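Local coordinates for branched-chain alpha-ketoacid decarboxylase (Lactococcus lactis, PDB 2VBF), which probably decarboxylates branched-chain and aromatic alpha-keto acids to aldehydes, using thiamine diphosphate and a magnesium ion as cofactors, at residues D142-M147 with R157-A162; R171-L176 with V183-P188; A407-L412 with P555-K560. One frame throughout, in Å; residues are numbered along the deposited sequence. Where two conformers were deposited one is given.

Interaction 1: residues D142-M147 with R157-A162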
loop_
_atom_site.group_PDB
_atom_site.type_symbol
_atom_site.label_atom_id
_atom_site.label_comp_id
_atom_site.label_asym_id
_atom_site.label_seq_id
_atom_site.Cartn_x
_atom_site.Cartn_y
_atom_site.Cartn_z
ATOM N N ASP A 142 21.378 -4.615 6.845
ATOM C CA ASP A 142 20.580 -4.373 8.050
ATOM C C ASP A 142 19.157 -4.884 7.868
ATOM O O ASP A 142 18.390 -4.390 7.030
ATOM C CB ASP A 142 20.581 -2.882 8.375
ATOM C CG ASP A 142 19.960 -2.546 9.724
ATOM O OD1 ASP A 142 19.172 -3.341 10.292
ATOM O OD2 ASP A 142 20.284 -1.452 10.235
ATOM N N PHE A 143 18.813 -5.886 8.664
ATOM C CA PHE A 143 17.534 -6.567 8.577
ATOM C C PHE A 143 16.560 -6.129 9.671
ATOM O O PHE A 143 15.523 -6.752 9.859
ATOM C CB PHE A 143 17.743 -8.086 8.551
ATOM C CG PHE A 143 18.514 -8.557 7.349
ATOM C CD1 PHE A 143 17.856 -9.030 6.227
ATOM C CD2 PHE A 143 19.904 -8.498 7.326
ATOM C CE1 PHE A 143 18.564 -9.433 5.116
ATOM C CE2 PHE A 143 20.610 -8.902 6.204
ATOM C CZ PHE A 143 19.929 -9.366 5.099
ATOM N N LYS A 144 16.869 -5.016 10.329
ATOM C CA LYS A 144 16.080 -4.546 11.454
ATOM C C LYS A 144 15.345 -3.229 11.237
ATOM O O LYS A 144 14.564 -2.843 12.106
ATOM C CB LYS A 144 16.972 -4.463 12.701
ATOM C CG LYS A 144 17.487 -5.834 13.119
ATOM C CD LYS A 144 18.388 -5.794 14.335
ATOM C CE LYS A 144 18.478 -7.176 15.016
ATOM N NZ LYS A 144 19.179 -8.226 14.218
ATOM N N HIS A 145 15.569 -2.566 10.095
ATOM C CA HIS A 145 14.930 -1.278 9.790
ATOM C C HIS A 145 13.407 -1.389 9.811
ATOM O O HIS A 145 12.715 -0.514 10.321
ATOM C CB HIS A 145 15.247 -0.776 8.380
ATOM C CG HIS A 145 16.669 -0.410 8.131
ATOM N ND1 HIS A 145 17.363 0.501 8.901
ATOM C CD2 HIS A 145 17.504 -0.773 7.129
ATOM C CE1 HIS A 145 18.579 0.653 8.402
ATOM N NE2 HIS A 145 18.685 -0.099 7.320
ATOM N N PHE A 146 12.885 -2.447 9.195
ATOM C CA PHE A 146 11.452 -2.504 8.917
ATOM C C PHE A 146 10.683 -2.772 10.210
ATOM O O PHE A 146 9.627 -2.191 10.420
ATOM C CB PHE A 146 11.145 -3.465 7.754
ATOM C CG PHE A 146 12.033 -3.230 6.541
ATOM C CD1 PHE A 146 12.255 -1.942 6.078
ATOM C CD2 PHE A 146 12.663 -4.283 5.887
ATOM C CE1 PHE A 146 13.089 -1.710 5.001
ATOM C CE2 PHE A 146 13.496 -4.041 4.799
ATOM C CZ PHE A 146 13.712 -2.760 4.372
ATOM N N MET A 147 11.233 -3.583 11.108
ATOM C CA MET A 147 10.616 -3.784 12.414
ATOM C C MET A 147 10.620 -2.471 13.217
ATOM O O MET A 147 9.618 -2.141 13.849
ATOM C CB MET A 147 11.295 -4.902 13.220
ATOM C CG MET A 147 10.572 -5.223 14.534
ATOM S SD MET A 147 11.081 -6.785 15.268
ATOM C CE MET A 147 12.667 -6.301 15.912
ATOM N N ARG A 157 6.385 -6.302 19.362
ATOM C CA ARG A 157 7.043 -6.808 18.166
ATOM C C ARG A 157 8.206 -7.710 18.535
ATOM O O ARG A 157 8.834 -7.507 19.579
ATOM C CB ARG A 157 7.519 -5.644 17.302
ATOM C CG ARG A 157 8.648 -4.814 17.879
ATOM C CD ARG A 157 8.570 -3.374 17.400
ATOM N NE ARG A 157 7.371 -2.773 17.937
ATOM C CZ ARG A 157 7.234 -2.323 19.184
ATOM N NH1 ARG A 157 8.244 -2.333 20.052
ATOM N NH2 ARG A 157 6.072 -1.830 19.562
ATOM N N THR A 158 8.488 -8.698 17.690
ATOM C CA THR A 158 9.585 -9.626 17.953
ATOM C C THR A 158 10.264 -10.123 16.681
ATOM O O THR A 158 9.603 -10.334 15.662
ATOM C CB THR A 158 9.099 -10.849 18.790
ATOM O OG1 THR A 158 10.220 -11.689 19.153
ATOM C CG2 THR A 158 8.075 -11.679 18.023
ATOM N N LEU A 159 11.585 -10.268 16.761
ATOM C CA LEU A 159 12.371 -11.041 15.798
ATOM C C LEU A 159 12.656 -12.398 16.432
ATOM O O LEU A 159 13.409 -12.480 17.422
ATOM C CB LEU A 159 13.693 -10.345 15.477
ATOM C CG LEU A 159 14.727 -11.180 14.708
ATOM C CD1 LEU A 159 14.138 -11.724 13.392
ATOM C CD2 LEU A 159 15.986 -10.370 14.475
ATOM N N LEU A 160 12.080 -13.459 15.872
ATOM C CA LEU A 160 12.204 -14.766 16.486
ATOM C C LEU A 160 13.555 -15.413 16.157
ATOM O O LEU A 160 14.133 -15.186 15.089
ATOM C CB LEU A 160 11.082 -15.707 16.058
ATOM C CG LEU A 160 9.636 -15.285 16.329
ATOM C CD1 LEU A 160 8.694 -16.360 15.800
ATOM C CD2 LEU A 160 9.387 -15.009 17.816
ATOM N N THR A 161 14.024 -16.195 17.125
ATOM C CA THR A 161 15.142 -17.112 16.969
ATOM C C THR A 161 14.638 -18.479 17.398
ATOM O O THR A 161 13.612 -18.592 18.065
ATOM C CB THR A 161 16.321 -16.729 17.887
ATOM O OG1 THR A 161 15.968 -16.978 19.250
ATOM C CG2 THR A 161 16.715 -15.258 17.705
ATOM N N ALA A 162 15.375 -19.528 17.048
ATOM C CA ALA A 162 15.044 -20.874 17.535
ATOM C C ALA A 162 14.888 -20.950 19.062
ATOM O O ALA A 162 13.975 -21.602 19.567
ATOM C CB ALA A 162 16.082 -21.890 17.042
#
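The backbone N of Lys144, whose side chain reaches across to Leu159, donates to Asp142 OD1 at 2.8 Å with an N-H...O angle of 155°. This Asx turn leads into helix 145-149, which packs beside 156-159, an outermost strand of the parallel sheet in the N-terminal thiamine diphosphate-binding domain. Lys144 meets Leu159 at about a right angle at the exposed border of the contact: its ammonium NZ stands 3.9 Å from the methyl CD2, with CE close behind, and no polar bond forms. Met147 does most of the packing. With CG anti to the backbone N (chi1 -174°), its chain runs out toward the strand and lays SD against the Thr158-Leu159 peptide, 3.7 Å from Thr158 C. Nearer the backbone, Met147 CG rests on the Arg157 methylenes, 3.9 Å from Arg157 CG. Arg157 NE bonds to Thr154 OG1, while the aliphatic stem faces the methionine. Thr158 points the opposite way, toward helix 165-179, where its OG1 pairs with Glu168. Beyond the sulfur the Met147 chain bends at chi3 (75°), which swings the methyl CE toward Leu159, 4.2 Å from its CB.

Interaction 2: residues R171-L176 with V183-P188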
loop_
_atom_site.group_PDB
_atom_site.type_symbol
_atom_site.label_atom_id
_atom_site.label_comp_id
_atom_site.label_asym_id
_atom_site.label_seq_id
_atom_site.Cartn_x
_atom_site.Cartn_y
_atom_site.Cartn_z
ATOM N N ARG A 171 4.778 -13.912 24.485
ATOM C CA ARG A 171 4.876 -12.545 24.973
ATOM C C ARG A 171 4.042 -11.618 24.102
ATOM O O ARG A 171 3.236 -10.850 24.609
ATOM C CB ARG A 171 6.317 -12.054 24.981
ATOM C CG ARG A 171 6.457 -10.589 25.462
ATOM C CD ARG A 171 7.886 -10.110 25.473
ATOM N NE ARG A 171 8.507 -10.000 24.151
ATOM C CZ ARG A 171 8.296 -9.002 23.301
ATOM N NH1 ARG A 171 7.437 -8.031 23.590
ATOM N NH2 ARG A 171 8.941 -8.986 22.149
ATOM N N VAL A 172 4.238 -11.693 22.792
ATOM C CA VAL A 172 3.554 -10.741 21.909
ATOM C C VAL A 172 2.051 -11.043 21.819
ATOM O O VAL A 172 1.248 -10.116 21.825
ATOM C CB VAL A 172 4.227 -10.644 20.508
ATOM C CG1 VAL A 172 5.734 -10.364 20.641
ATOM C CG2 VAL A 172 3.976 -11.906 19.682
ATOM N N LEU A 173 1.659 -12.317 21.780
ATOM C CA LEU A 173 0.246 -12.668 21.722
ATOM C C LEU A 173 -0.463 -12.403 23.048
ATOM O O LEU A 173 -1.651 -12.102 23.069
ATOM C CB LEU A 173 0.049 -14.119 21.270
ATOM C CG LEU A 173 0.566 -14.449 19.866
ATOM C CD1 LEU A 173 0.322 -15.904 19.522
ATOM C CD2 LEU A 173 -0.072 -13.557 18.806
ATOM N N SER A 174 0.269 -12.529 24.157
ATOM C CA SER A 174 -0.268 -12.126 25.456
ATOM C C SER A 174 -0.541 -10.620 25.458
ATOM O O SER A 174 -1.572 -10.181 25.980
ATOM C CB SER A 174 0.689 -12.516 26.587
ATOM O OG SER A 174 0.695 -13.925 26.759
ATOM N N GLN A 175 0.352 -9.840 24.845
ATOM C CA GLN A 175 0.127 -8.396 24.675
ATOM C C GLN A 175 -1.074 -8.126 23.763
ATOM O O GLN A 175 -1.852 -7.211 24.018
ATOM C CB GLN A 175 1.372 -7.682 24.159
ATOM C CG GLN A 175 1.379 -6.173 24.395
ATOM C CD GLN A 175 1.492 -5.766 25.868
ATOM O OE1 GLN A 175 1.617 -6.616 26.781
ATOM N NE2 GLN A 175 1.486 -4.469 26.108
ATOM N N LEU A 176 -1.247 -8.927 22.710
ATOM C CA LEU A 176 -2.458 -8.816 21.887
ATOM C C LEU A 176 -3.712 -9.005 22.748
ATOM O O LEU A 176 -4.657 -8.225 22.671
ATOM C CB LEU A 176 -2.430 -9.809 20.728
ATOM C CG LEU A 176 -3.665 -9.760 19.823
ATOM C CD1 LEU A 176 -3.264 -9.743 18.361
ATOM C CD2 LEU A 176 -4.631 -10.896 20.119
ATOM N N VAL A 183 0.008 -6.681 16.875
ATOM C CA VAL A 183 1.362 -7.085 17.188
ATOM C C VAL A 183 2.010 -7.663 15.942
ATOM O O VAL A 183 1.341 -7.926 14.935
ATOM C CB VAL A 183 1.409 -8.088 18.345
ATOM C CG1 VAL A 183 0.784 -7.451 19.592
ATOM C CG2 VAL A 183 0.698 -9.393 17.963
ATOM N N TYR A 184 3.314 -7.870 16.039
ATOM C CA TYR A 184 4.184 -8.101 14.881
ATOM C C TYR A 184 5.214 -9.181 15.219
ATOM O O TYR A 184 5.902 -9.093 16.235
ATOM C CB TYR A 184 4.841 -6.770 14.546
ATOM C CG TYR A 184 5.926 -6.729 13.481
ATOM C CD1 TYR A 184 5.681 -6.125 12.247
ATOM C CD2 TYR A 184 7.222 -7.171 13.737
ATOM C CE1 TYR A 184 6.688 -6.010 11.289
ATOM C CE2 TYR A 184 8.232 -7.050 12.788
ATOM C CZ TYR A 184 7.955 -6.484 11.561
ATOM O OH TYR A 184 8.949 -6.346 10.614
ATOM N N ILE A 185 5.309 -10.183 14.346
ATOM C CA ILE A 185 6.197 -11.331 14.519
ATOM C C ILE A 185 7.004 -11.497 13.250
ATOM O O ILE A 185 6.438 -11.768 12.197
ATOM C CB ILE A 185 5.401 -12.628 14.813
ATOM C CG1 ILE A 185 4.590 -12.479 16.110
ATOM C CG2 ILE A 185 6.329 -13.839 14.860
ATOM C CD1 ILE A 185 3.612 -13.623 16.379
ATOM N N ASN A 186 8.315 -11.280 13.349
ATOM C CA ASN A 186 9.238 -11.507 12.243
ATOM C C ASN A 186 9.757 -12.934 12.408
ATOM O O ASN A 186 10.353 -13.269 13.432
ATOM C CB ASN A 186 10.338 -10.428 12.223
ATOM C CG ASN A 186 11.446 -10.701 11.216
ATOM O OD1 ASN A 186 11.886 -9.794 10.481
ATOM N ND2 ASN A 186 11.938 -11.921 11.203
ATOM N N LEU A 187 9.504 -13.764 11.390
ATOM C CA LEU A 187 9.785 -15.199 11.422
ATOM C C LEU A 187 10.792 -15.601 10.334
ATOM O O LEU A 187 10.419 -15.767 9.163
ATOM C CB LEU A 187 8.481 -15.957 11.196
ATOM C CG LEU A 187 8.494 -17.493 11.170
ATOM C CD1 LEU A 187 8.865 -18.021 12.534
ATOM C CD2 LEU A 187 7.135 -18.015 10.775
ATOM N N PRO A 188 12.074 -15.734 10.693
ATOM C CA PRO A 188 13.046 -16.211 9.696
ATOM C C PRO A 188 12.702 -17.613 9.181
ATOM O O PRO A 188 12.154 -18.419 9.924
ATOM C CB PRO A 188 14.366 -16.201 10.473
ATOM C CG PRO A 188 14.132 -15.156 11.574
ATOM C CD PRO A 188 12.716 -15.406 11.980
#
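Val183 and Ile185, two residues apart and on the same face of strand 183-188, receive the apolar side chains of helix 171-176. The closest of these side-chain contacts joins Val172 CG2 to Ile185 CG1 at 3.7 Å, and the same valine methyl also lies against Ile185 CD1, so that it rests along the end of the isoleucine chain. Leu176 comes to Val183 at about a right angle, with CD1 4.0 Å from Val183 CG2. Leu173 fills in from the flank, its CD2 4.3 Å from Val183 CG2 and slightly farther from Ile185 CD1.

Helix and strand run nearly antiparallel, at 163° with their axes 8.5 Å apart, as expected of a beta-alpha-beta crossover: strand 156-159, helix 165-179 and strand 183-188 form such a unit, and the helix packs on one face of the parallel sheet.

No hydrogen bond links the two segments, but one carbonyl lies in the interface. Val172 O accepts from Leu176 N within the helix at 2.9 Å, and Val183 CG1 presses against it at 3.5 Å. Val183 holds CG1 anti to its carbonyl carbon, beside the backbone N (chi1 -59°), which sets CG1 on Val172 O and CG2 on Leu176 CD1. Replacing Val183 with an alanine would probably open a gap beneath Val172 O and leave Leu176 CD1 without the methyl it rests on.

Several polar side chains bond outside the two segments. On the other face of the strand, Tyr184 OH pairs with Glu99 and Asn186 ND2 with Ser122. At the helix flank, Arg171 NH2 is shared between the Arg157 carbonyl and the Glu168 carboxylate.

Interaction 3: residues A407-L412 with P555-K560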
loop_
_atom_site.group_PDB
_atom_site.type_symbol
_atom_site.label_atom_id
_atom_site.label_comp_id
_atom_site.label_asym_id
_atom_site.label_seq_id
_atom_site.Cartn_x
_atom_site.Cartn_y
_atom_site.Cartn_z
ATOM N N ALA A 407 -24.878 6.144 6.107
ATOM C CA ALA A 407 -25.178 4.889 6.786
ATOM C C ALA A 407 -25.038 5.020 8.308
ATOM O O ALA A 407 -25.671 4.270 9.053
ATOM C CB ALA A 407 -24.288 3.770 6.265
ATOM N N SER A 408 -24.208 5.954 8.769
ATOM C CA SER A 408 -23.861 6.032 10.190
ATOM C C SER A 408 -25.072 6.329 11.076
ATOM O O SER A 408 -25.096 5.913 12.235
ATOM C CB SER A 408 -22.750 7.060 10.460
ATOM O OG SER A 408 -23.205 8.385 10.260
ATOM N N THR A 409 -26.080 7.014 10.540
ATOM C CA THR A 409 -27.256 7.384 11.362
ATOM C C THR A 409 -28.443 6.422 11.243
ATOM O O THR A 409 -29.488 6.659 11.855
ATOM C CB THR A 409 -27.740 8.816 11.062
ATOM O OG1 THR A 409 -27.867 8.977 9.648
ATOM C CG2 THR A 409 -26.754 9.847 11.642
ATOM N N ILE A 410 -28.281 5.334 10.497
ATOM C CA ILE A 410 -29.370 4.361 10.383
ATOM C C ILE A 410 -29.465 3.511 11.661
ATOM O O ILE A 410 -28.461 3.135 12.270
ATOM C CB ILE A 410 -29.292 3.498 9.082
ATOM C CG1 ILE A 410 -28.285 2.350 9.199
ATOM C CG2 ILE A 410 -28.996 4.374 7.864
ATOM C CD1 ILE A 410 -28.925 1.037 9.589
ATOM N N PHE A 411 -30.704 3.262 12.090
ATOM C CA PHE A 411 -30.948 2.397 13.243
ATOM C C PHE A 411 -30.874 0.964 12.773
ATOM O O PHE A 411 -31.621 0.547 11.883
ATOM C CB PHE A 411 -32.310 2.667 13.895
ATOM C CG PHE A 411 -32.332 3.901 14.737
ATOM C CD1 PHE A 411 -32.074 3.838 16.100
ATOM C CD2 PHE A 411 -32.586 5.134 14.174
ATOM C CE1 PHE A 411 -32.084 4.973 16.886
ATOM C CE2 PHE A 411 -32.595 6.293 14.965
ATOM C CZ PHE A 411 -32.349 6.205 16.324
ATOM N N LEU A 412 -29.944 0.223 13.357
ATOM C CA LEU A 412 -29.756 -1.164 13.014
ATOM C C LEU A 412 -30.788 -1.993 13.750
ATOM O O LEU A 412 -31.254 -1.622 14.839
ATOM C CB LEU A 412 -28.359 -1.642 13.407
ATOM C CG LEU A 412 -27.198 -0.879 12.757
ATOM C CD1 LEU A 412 -25.874 -1.300 13.382
ATOM C CD2 LEU A 412 -27.193 -1.087 11.252
ATOM N N PRO A 555 -25.530 13.394 1.599
ATOM C CA PRO A 555 -26.500 13.238 2.679
ATOM C C PRO A 555 -26.433 14.424 3.636
ATOM O O PRO A 555 -25.378 15.038 3.785
ATOM C CB PRO A 555 -26.062 11.941 3.368
ATOM C CG PRO A 555 -24.635 11.813 3.045
ATOM C CD PRO A 555 -24.484 12.359 1.657
ATOM N N LYS A 556 -27.562 14.754 4.259
ATOM C CA LYS A 556 -27.643 15.928 5.136
ATOM C C LYS A 556 -26.485 16.032 6.126
ATOM O O LYS A 556 -25.931 17.112 6.313
ATOM C CB LYS A 556 -28.984 15.950 5.883
ATOM C CG LYS A 556 -30.147 16.327 4.984
ATOM C CD LYS A 556 -31.473 16.425 5.727
ATOM C CE LYS A 556 -32.580 16.967 4.813
ATOM N NZ LYS A 556 -33.046 15.969 3.803
ATOM N N LEU A 557 -26.100 14.918 6.742
ATOM C CA LEU A 557 -25.017 14.951 7.735
ATOM C C LEU A 557 -23.711 15.444 7.102
ATOM O O LEU A 557 -22.987 16.230 7.718
ATOM C CB LEU A 557 -24.803 13.581 8.401
ATOM C CG LEU A 557 -23.751 13.519 9.524
ATOM C CD1 LEU A 557 -24.058 14.551 10.602
ATOM C CD2 LEU A 557 -23.665 12.123 10.139
ATOM N N LEU A 558 -23.421 14.993 5.881
ATOM C CA LEU A 558 -22.170 15.354 5.204
ATOM C C LEU A 558 -22.201 16.794 4.699
ATOM O O LEU A 558 -21.171 17.470 4.673
ATOM C CB LEU A 558 -21.855 14.391 4.048
ATOM C CG LEU A 558 -20.609 14.687 3.204
ATOM C CD1 LEU A 558 -19.379 14.877 4.092
ATOM C CD2 LEU A 558 -20.372 13.577 2.200
ATOM N N LYS A 559 -23.374 17.269 4.300
ATOM C CA LYS A 559 -23.504 18.668 3.904
ATOM C C LYS A 559 -23.027 19.572 5.038
ATOM O O LYS A 559 -22.386 20.593 4.794
ATOM C CB LYS A 559 -24.948 18.999 3.516
ATOM C CG LYS A 559 -25.376 18.370 2.198
ATOM C CD LYS A 559 -26.731 18.879 1.735
ATOM C CE LYS A 559 -26.673 20.312 1.192
ATOM N NZ LYS A 559 -25.715 20.464 0.053
ATOM N N LYS A 560 -23.317 19.178 6.276
ATOM C CA LYS A 560 -22.908 19.949 7.450
ATOM C C LYS A 560 -21.446 19.692 7.806
ATOM O O LYS A 560 -20.686 20.620 8.054
ATOM C CB LYS A 560 -23.807 19.621 8.637
ATOM C CG LYS A 560 -25.283 19.927 8.391
ATOM C CD LYS A 560 -26.144 19.496 9.561
ATOM C CE LYS A 560 -27.620 19.783 9.308
ATOM N NZ LYS A 560 -27.881 21.255 9.151
#
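Leu557 sets one branch, the methyl CD2, against both Ser408 and Thr409. CD2 stands 3.8 Å from Ser408 OG and 4.1 Å from Thr409 CG2, and since those two atoms are themselves about 4.1 Å apart, the three make a nearly equilateral triangle. The other methyl, CD1, lies farther from both. Thr409 and Leu557 meet at a slant, methyl to methyl, whereas Ser408 offers the leucine its hydroxyl oxygen without a hydrogen bond.

The torsions explain which atoms face the helix. In Leu557, CG is anti to the backbone N (chi1 -176°), which extends the branch away from the helix toward the loop. In Thr409, OG1 sits between the backbone N and the carbonyl carbon (chi1 49°), and CG2 is thereby left to face the leucine. Both hydroxyls look back into their own chain: Ser408 OG makes a weak hydrogen bond to Phe405 O, and Thr409 OG1 a weak one to Gly406 O.

The two residues form the corners of a type I beta turn, from Ala407 to Ile410, closed by Ile410 N donating to Ala407 O at 3.2 Å. The contact buries just 76 Å² and is a light touch between this turn and the first turn of helix 556-568, for which Pro555 is the N-cap.

The turn follows helix 402-407, whose first residue, Thr402, binds thiamine diphosphate; the cofactor itself is about 12 Å from the Leu557 side chain. Pro555 and Leu558 pack on Thr402, Leu284 touches Leu557 from a loop, and Lys556 forms a salt bridge to Asp380 on helix 379-389. Ala407, meanwhile, rests on strand 394-398 of the C-terminal parallel sheet.

How the interactions relate
The three contacts follow one another along the chain, and none nests within or crosses another. Interaction 1 closes a short loop of nine residues between helix 145-149 and strand 156-159. Interaction 2 comes next, spanning only six residues as helix 165-179 turns back into strand 183-188. These two belong to one sheet and touch directly: strands 156-159 and 183-188 are neighbours, joined for instance by Thr158 O and Asn186 N. Interaction 3 bridges 142 residues, bringing the helix that ends the chain back to the loop after helix 402-407, beside strand 394-398 of the C-terminal sheet. It lies across the chain's centre from the others, its centre about 44 Å from that of interaction 1.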